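Local atomic coordinates of UL37 (Suid herpesvirus 1, PDB entry 4K70), a protein that belongs to the inner tegument of the virus and probably controls viral trafficking inside the host cell, its N-terminal half binding calcium ions in the crystal. Residues A[146-151]-A[199-204]; A[151-156]-A[194-199]. One frame throughout, in Å; residues are numbered along the deposited sequence.

Contact 1: A[146-151]-A[199-204]; sequences DVLAAP and RQMQNE. With NA (sodium ion), chain N; NA (sodium ion), chain T.
Pro151, the residue most covered here, turns its ring toward the segment 199-204. Its CG lies 4.1 Å from OE1 of Gln202, an apolar ring carbon against an amide oxygen, the two side chains meeting at a slant. At the carbonyl of the same proline, the long side chain of Arg199, stretched out from CG to NE, places NE 3.4 Å from Pro151 O. The guanidinium meets that oxygen obliquely. The third main player is Leu148, whose CD1 touches CE of Met201 at 3.9 Å, the two side chains crossing at about a right angle. The bend at the end of the methionine (chi3 69°) carries its methyl to the leucine. A single water joins the polar parts: it donates to Leu148 O at 2.9 Å and to Ala149 O at 3.1 Å, and accepts from Gln202 NE2 at 3.1 Å. It thus satisfies two carbonyls at the C-terminal end of helix 144-149, while Gln202 NE2 also gives a hydrogen bond to OE1 of Gln234 in helix 229-240. The contact brings together the C-terminal ends of helices 144-149 and 191-201. Leu148 and Met201 sink between helices 208-223 and 229-240, where both touch Leu231 and Met201 also packs on Ile218.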
ATOM      1  N   ASP A 146      -2.538  17.785   9.328  1.00 32.90           N
ATOM      2  CA  ASP A 146      -1.117  17.663   9.649  1.00 34.88           C
ATOM      3  C   ASP A 146      -0.223  17.838   8.419  1.00 37.21           C
ATOM      4  O   ASP A 146       0.791  18.531   8.471  1.00 37.29           O
ATOM      5  CB  ASP A 146      -0.818  16.296  10.274  1.00 40.84           C
ATOM      6  CG  ASP A 146      -1.199  16.215  11.748  1.00 50.59           C
ATOM      7  OD1 ASP A 146      -1.201  17.261  12.446  1.00 45.35           O
ATOM      8  OD2 ASP A 146      -1.485  15.085  12.206  1.00 48.75           O
ATOM      9  N   VAL A 147      -0.594  17.192   7.315  1.00 37.56           N
ATOM     10  CA  VAL A 147       0.223  17.252   6.099  1.00 37.11           C
ATOM     11  C   VAL A 147       0.247  18.643   5.487  1.00 32.38           C
ATOM     12  O   VAL A 147       1.270  19.097   4.986  1.00 36.31           O
ATOM     13  CB  VAL A 147      -0.259  16.267   5.034  1.00 36.24           C
ATOM     14  CG1 VAL A 147       0.497  16.507   3.726  1.00 32.37           C
ATOM     15  CG2 VAL A 147      -0.066  14.842   5.509  1.00 34.60           C
ATOM     16  N   LEU A 148      -0.896  19.312   5.527  1.00 33.99           N
ATOM     17  CA  LEU A 148      -1.005  20.672   5.008  1.00 34.99           C
ATOM     18  C   LEU A 148      -0.065  21.620   5.756  1.00 37.80           C
ATOM     19  O   LEU A 148       0.530  22.524   5.159  1.00 37.33           O
ATOM     20  CB  LEU A 148      -2.448  21.148   5.130  1.00 35.55           C
ATOM     21  CG  LEU A 148      -2.792  22.540   4.609  1.00 40.53           C
ATOM     22  CD1 LEU A 148      -2.836  22.556   3.096  1.00 38.36           C
ATOM     23  CD2 LEU A 148      -4.126  22.958   5.180  1.00 43.56           C
ATOM     24  N   ALA A 149       0.073  21.395   7.064  1.00 39.33           N
ATOM     25  CA  ALA A 149       0.937  22.217   7.902  1.00 39.48           C
ATOM     26  C   ALA A 149       2.418  21.903   7.669  1.00 42.58           C
ATOM     27  O   ALA A 149       3.253  22.809   7.632  1.00 42.45           O
ATOM     28  CB  ALA A 149       0.570  22.043   9.367  1.00 39.04           C
ATOM     29  N   ALA A 150       2.733  20.620   7.509  1.00 40.54           N
ATOM     30  CA  ALA A 150       4.094  20.187   7.195  1.00 37.27           C
ATOM     31  C   ALA A 150       4.054  19.214   6.022  1.00 39.82           C
ATOM     32  O   ALA A 150       4.012  17.996   6.219  1.00 40.76           O
ATOM     33  CB  ALA A 150       4.736  19.537   8.411  1.00 42.65           C
ATOM     34  N   PRO A 151       4.059  19.752   4.791  1.00 39.72           N
ATOM     35  CA  PRO A 151       3.859  18.965   3.564  1.00 40.33           C
ATOM     36  C   PRO A 151       5.086  18.162   3.150  1.00 42.51           C
ATOM     37  O   PRO A 151       5.635  18.381   2.056  1.00 41.98           O
ATOM     38  CB  PRO A 151       3.540  20.035   2.506  1.00 37.50           C
ATOM     39  CG  PRO A 151       4.237  21.257   2.992  1.00 42.53           C
ATOM     40  CD  PRO A 151       4.176  21.195   4.513  1.00 41.59           C
ATOM     41  N   ARG A 199       2.825  21.670  -2.056  1.00 25.91           N
ATOM     42  CA  ARG A 199       4.044  22.314  -2.519  1.00 30.46           C
ATOM     43  C   ARG A 199       3.808  23.267  -3.686  1.00 30.64           C
ATOM     44  O   ARG A 199       4.424  24.332  -3.746  1.00 32.91           O
ATOM     45  CB  ARG A 199       5.119  21.285  -2.845  1.00 31.26           C
ATOM     46  CG  ARG A 199       5.669  20.670  -1.582  1.00 37.83           C
ATOM     47  CD  ARG A 199       7.039  20.059  -1.755  1.00 44.43           C
ATOM     48  NE  ARG A 199       7.561  19.669  -0.447  1.00 49.27           N
ATOM     49  CZ  ARG A 199       8.658  18.939  -0.261  1.00 49.96           C
ATOM     50  NH1 ARG A 199       9.356  18.513  -1.306  1.00 51.99           N
ATOM     51  NH2 ARG A 199       9.051  18.635   0.973  1.00 51.79           N
ATOM     52  N   GLN A 200       2.909  22.898  -4.599  1.00 31.81           N
ATOM     53  CA  GLN A 200       2.578  23.765  -5.737  1.00 26.97           C
ATOM     54  C   GLN A 200       1.762  24.974  -5.295  1.00 27.58           C
ATOM     55  O   GLN A 200       1.985  26.087  -5.760  1.00 28.92           O
ATOM     56  CB  GLN A 200       1.800  22.990  -6.805  1.00 29.54           C
ATOM     57  CG  GLN A 200       2.584  21.845  -7.441  1.00 31.85           C
ATOM     58  CD  GLN A 200       3.840  22.325  -8.136  1.00 35.25           C
ATOM     59  OE1 GLN A 200       4.774  22.804  -7.498  1.00 43.51           O
ATOM     60  NE2 GLN A 200       3.866  22.204  -9.457  1.00 42.82           N
ATOM     61  N   MET A 201       0.797  24.751  -4.409  1.00 25.15           N
ATOM     62  CA  MET A 201       0.005  25.853  -3.878  1.00 29.43           C
ATOM     63  C   MET A 201       0.891  26.904  -3.200  1.00 32.52           C
ATOM     64  O   MET A 201       0.600  28.096  -3.240  1.00 30.23           O
ATOM     65  CB  MET A 201      -1.036  25.337  -2.892  1.00 27.30           C
ATOM     66  CG  MET A 201      -1.876  26.430  -2.253  1.00 31.70           C
ATOM     67  SD  MET A 201      -3.136  25.780  -1.128  1.00 29.69           S
ATOM     68  CE  MET A 201      -2.138  25.138   0.223  1.00 28.29           C
ATOM     69  N   GLN A 202       1.974  26.452  -2.585  1.00 30.13           N
ATOM     70  CA  GLN A 202       2.853  27.332  -1.817  1.00 35.01           C
ATOM     71  C   GLN A 202       4.095  27.731  -2.608  1.00 36.66           C
ATOM     72  O   GLN A 202       5.039  28.310  -2.060  1.00 37.56           O
ATOM     73  CB  GLN A 202       3.234  26.652  -0.498  1.00 30.02           C
ATOM     74  CG  GLN A 202       2.005  26.355   0.340  1.00 32.74           C
ATOM     75  CD  GLN A 202       2.288  25.667   1.668  1.00 35.57           C
ATOM     76  OE1 GLN A 202       3.346  25.072   1.879  1.00 31.61           O
ATOM     77  NE2 GLN A 202       1.316  25.731   2.567  1.00 38.60           N
ATOM     78  N   ASN A 203       4.084  27.418  -3.900  1.00 31.75           N
ATOM     79  CA  ASN A 203       5.214  27.709  -4.766  1.00 33.53           C
ATOM     80  C   ASN A 203       5.143  29.137  -5.319  1.00 37.94           C
ATOM     81  O   ASN A 203       4.380  29.422  -6.255  1.00 35.13           O
ATOM     82  CB  ASN A 203       5.284  26.676  -5.892  1.00 32.81           C
ATOM     83  CG  ASN A 203       6.523  26.829  -6.746  1.00 34.98           C
ATOM     84  OD1 ASN A 203       7.206  27.850  -6.688  1.00 37.51           O
ATOM     85  ND2 ASN A 203       6.809  25.819  -7.561  1.00 33.81           N
ATOM     86  N   GLU A 204       5.968  30.014  -4.747  1.00 35.04           N
ATOM     87  CA  GLU A 204       5.936  31.447  -5.025  1.00 36.41           C
ATOM     88  C   GLU A 204       6.368  31.779  -6.439  1.00 36.57           C
ATOM     89  O   GLU A 204       6.220  32.917  -6.885  1.00 38.48           O
ATOM     90  CB  GLU A 204       6.836  32.207  -4.041  1.00 41.01           C
ATOM     91  CG  GLU A 204       6.401  32.127  -2.586  1.00 43.91           C
ATOM     92  CD  GLU A 204       5.196  33.002  -2.275  1.00 52.91           C
ATOM     93  OE1 GLU A 204       4.763  33.780  -3.157  1.00 53.04           O
ATOM     94  OE2 GLU A 204       4.677  32.909  -1.141  1.00 59.22           O
TER
HETATM   95 NA    NA N1013       5.112  34.946  -6.433  1.00 60.78          NA
HETATM   96 NA    NA T1018       3.536  23.697 -11.083  1.00 47.21          NA
HETATM   97  O   HOH W   1       2.339  24.740   5.354  1.00 45.92           O
HETATM   98  O   HOH W   2       5.198  23.655 -12.912  1.00 38.94           O

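Contact 2: A[151-156]-A[194-199]; sequences PRVVPP and LALAVR
The carbonyl oxygen of Pro151 is approached by two side chains of helix 191-201: the Arg199 guanidinium, and the methyl of Ala195, whose CB stands 3.8 Å from Pro151 O. That same methyl comes closer still to the next carbonyl, with Ala195 CB 3.4 Å from Arg152 O, so the loop backbone lies directly on the small alanine; the CA atoms of Pro151 and Ala195 are only 4.5 Å apart. Among the side chains, most of the contact falls to Val153, whose CG2 methyl sits over the centre of one face of the Arg199 guanidinium, 3.5 Å from its CZ. A chi1 of 174° sets Val153 CG1 anti to the backbone N and CG2 anti to the carbonyl carbon, from where CG2 also reaches Leu196 CD2 at 3.8 Å. At the other end Pro151 CB rests 3.7 Å from Val198 CG1, the ring and the valine crossing at about a right angle. A sodium ion is also modelled at Val153 and Arg199, though a cation so near a guanidinium is an unusual assignment. The extended loop between helices 144-149 and 156-159 lies along one side of helix 191-201. Farther out, helix 333-342 touches Val153 and Leu196, while Val198 packs on Ile218 of helix 208-223.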
ATOM      1  N   PRO A 151       4.059  19.752   4.791  1.00 39.72           N
ATOM      2  CA  PRO A 151       3.859  18.965   3.564  1.00 40.33           C
ATOM      3  C   PRO A 151       5.086  18.162   3.150  1.00 42.51           C
ATOM      4  O   PRO A 151       5.635  18.381   2.056  1.00 41.98           O
ATOM      5  CB  PRO A 151       3.540  20.035   2.506  1.00 37.50           C
ATOM      6  CG  PRO A 151       4.237  21.257   2.992  1.00 42.53           C
ATOM      7  CD  PRO A 151       4.176  21.195   4.513  1.00 41.59           C
ATOM      8  N   ARG A 152       5.493  17.231   4.006  1.00 36.75           N
ATOM      9  CA  ARG A 152       6.644  16.386   3.730  1.00 40.09           C
ATOM     10  C   ARG A 152       6.344  15.367   2.631  1.00 39.43           C
ATOM     11  O   ARG A 152       5.338  14.653   2.680  1.00 37.18           O
ATOM     12  CB  ARG A 152       7.134  15.676   5.004  1.00 41.25           C
ATOM     13  CG  ARG A 152       8.528  15.037   4.813  1.00 51.32           C
ATOM     14  CD  ARG A 152       9.194  14.585   6.117  1.00 59.46           C
ATOM     15  NE  ARG A 152       8.348  13.698   6.910  1.00 64.14           N
ATOM     16  CZ  ARG A 152       7.616  14.100   7.947  1.00 68.76           C
ATOM     17  NH1 ARG A 152       7.637  15.377   8.317  1.00 61.30           N
ATOM     18  NH2 ARG A 152       6.868  13.225   8.619  1.00 68.37           N
ATOM     19  N   VAL A 153       7.225  15.315   1.635  1.00 39.08           N
ATOM     20  CA  VAL A 153       7.105  14.366   0.540  1.00 36.99           C
ATOM     21  C   VAL A 153       7.944  13.127   0.844  1.00 41.54           C
ATOM     22  O   VAL A 153       9.169  13.201   0.934  1.00 40.37           O
ATOM     23  CB  VAL A 153       7.560  14.987  -0.789  1.00 39.34           C
ATOM     24  CG1 VAL A 153       7.560  13.937  -1.892  1.00 36.16           C
ATOM     25  CG2 VAL A 153       6.662  16.166  -1.153  1.00 35.45           C
ATOM     26  N   VAL A 154       7.273  11.993   1.017  1.00 38.31           N
ATOM     27  CA  VAL A 154       7.946  10.749   1.367  1.00 37.91           C
ATOM     28  C   VAL A 154       7.838   9.723   0.237  1.00 34.79           C
ATOM     29  O   VAL A 154       6.751   9.491  -0.295  1.00 33.62           O
ATOM     30  CB  VAL A 154       7.322  10.128   2.627  1.00 36.99           C
ATOM     31  CG1 VAL A 154       8.087   8.890   3.025  1.00 36.51           C
ATOM     32  CG2 VAL A 154       7.289  11.144   3.768  1.00 38.30           C
ATOM     33  N   PRO A 155       8.962   9.094  -0.130  1.00 34.82           N
ATOM     34  CA  PRO A 155       8.846   8.019  -1.124  1.00 32.85           C
ATOM     35  C   PRO A 155       8.024   6.875  -0.539  1.00 35.20           C
ATOM     36  O   PRO A 155       8.298   6.462   0.580  1.00 36.96           O
ATOM     37  CB  PRO A 155      10.293   7.577  -1.341  1.00 35.74           C
ATOM     38  CG  PRO A 155      11.140   8.747  -0.851  1.00 34.47           C
ATOM     39  CD  PRO A 155      10.360   9.357   0.265  1.00 32.58           C
ATOM     40  N   PRO A 156       7.015   6.384  -1.275  1.00 33.87           N
ATOM     41  CA  PRO A 156       6.158   5.293  -0.796  1.00 35.75           C
ATOM     42  C   PRO A 156       6.951   4.074  -0.300  1.00 36.06           C
ATOM     43  O   PRO A 156       6.506   3.345   0.587  1.00 36.02           O
ATOM     44  CB  PRO A 156       5.362   4.930  -2.046  1.00 31.31           C
ATOM     45  CG  PRO A 156       5.238   6.226  -2.763  1.00 32.24           C
ATOM     46  CD  PRO A 156       6.578   6.876  -2.591  1.00 31.91           C
ATOM     47  N   LEU A 194      -1.294  14.758  -1.669  1.00 27.02           N
ATOM     48  CA  LEU A 194      -1.666  15.946  -0.912  1.00 25.86           C
ATOM     49  C   LEU A 194      -0.444  16.827  -0.671  1.00 24.88           C
ATOM     50  O   LEU A 194      -0.488  18.028  -0.926  1.00 26.74           O
ATOM     51  CB  LEU A 194      -2.340  15.566   0.426  1.00 24.10           C
ATOM     52  CG  LEU A 194      -2.502  16.710   1.424  1.00 28.03           C
ATOM     53  CD1 LEU A 194      -3.308  17.842   0.819  1.00 27.19           C
ATOM     54  CD2 LEU A 194      -3.151  16.229   2.737  1.00 28.32           C
ATOM     55  N   ALA A 195       0.636  16.231  -0.160  1.00 25.69           N
ATOM     56  CA  ALA A 195       1.894  16.954   0.053  1.00 27.11           C
ATOM     57  C   ALA A 195       2.419  17.586  -1.246  1.00 28.24           C
ATOM     58  O   ALA A 195       2.877  18.735  -1.262  1.00 27.25           O
ATOM     59  CB  ALA A 195       2.955  16.021   0.639  1.00 24.90           C
ATOM     60  N   LEU A 196       2.368  16.823  -2.330  1.00 21.53           N
ATOM     61  CA  LEU A 196       2.798  17.350  -3.631  1.00 24.06           C
ATOM     62  C   LEU A 196       1.951  18.539  -4.085  1.00 28.15           C
ATOM     63  O   LEU A 196       2.489  19.517  -4.602  1.00 27.20           O
ATOM     64  CB  LEU A 196       2.809  16.247  -4.688  1.00 19.99           C
ATOM     65  CG  LEU A 196       3.914  15.200  -4.484  1.00 28.63           C
ATOM     66  CD1 LEU A 196       3.718  13.971  -5.360  1.00 25.02           C
ATOM     67  CD2 LEU A 196       5.286  15.816  -4.703  1.00 28.02           C
ATOM     68  N   ALA A 197       0.632  18.471  -3.890  1.00 22.57           N
ATOM     69  CA  ALA A 197      -0.217  19.586  -4.300  1.00 22.82           C
ATOM     70  C   ALA A 197       0.025  20.823  -3.434  1.00 24.84           C
ATOM     71  O   ALA A 197       0.020  21.958  -3.924  1.00 26.11           O
ATOM     72  CB  ALA A 197      -1.701  19.187  -4.287  1.00 24.83           C
ATOM     73  N   VAL A 198       0.219  20.602  -2.137  1.00 27.88           N
ATOM     74  CA  VAL A 198       0.538  21.692  -1.223  1.00 27.80           C
ATOM     75  C   VAL A 198       1.803  22.418  -1.653  1.00 26.64           C
ATOM     76  O   VAL A 198       1.855  23.645  -1.634  1.00 28.21           O
ATOM     77  CB  VAL A 198       0.675  21.204   0.241  1.00 27.97           C
ATOM     78  CG1 VAL A 198       1.061  22.360   1.159  1.00 30.90           C
ATOM     79  CG2 VAL A 198      -0.625  20.577   0.706  1.00 28.80           C
ATOM     80  N   ARG A 199       2.825  21.670  -2.056  1.00 25.91           N
ATOM     81  CA  ARG A 199       4.044  22.314  -2.519  1.00 30.46           C
ATOM     82  C   ARG A 199       3.808  23.267  -3.686  1.00 30.64           C
ATOM     83  O   ARG A 199       4.424  24.332  -3.746  1.00 32.91           O
ATOM     84  CB  ARG A 199       5.119  21.285  -2.845  1.00 31.26           C
ATOM     85  CG  ARG A 199       5.669  20.670  -1.582  1.00 37.83           C
ATOM     86  CD  ARG A 199       7.039  20.059  -1.755  1.00 44.43           C
ATOM     87  NE  ARG A 199       7.561  19.669  -0.447  1.00 49.27           N
ATOM     88  CZ  ARG A 199       8.658  18.939  -0.261  1.00 49.96           C
ATOM     89  NH1 ARG A 199       9.356  18.513  -1.306  1.00 51.99           N
ATOM     90  NH2 ARG A 199       9.051  18.635   0.973  1.00 51.79           N
TER

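Going from the N terminus, helix 144-149 ends, the chain passes through Pro151 into the loop 151-156, and after helices 156-159 and 175-188 it returns in helix 191-201. Contact 2 closes the smaller loop, from 156 back to 194, and lies within the larger one that contact 1 closes. The partners run in opposite order: segment 146-151 meets the later part of helix 191-201 and the residues just after it, while the loop 151-156 meets the earlier part. Both contacts use Pro151 and Arg199, and they also touch directly: Val147 CB packs 3.7 Å from Leu194 CD2. Together they join the end of helix 144-149 and the loop after it to helix 191-201, inside the all-helical N-terminal half of UL37.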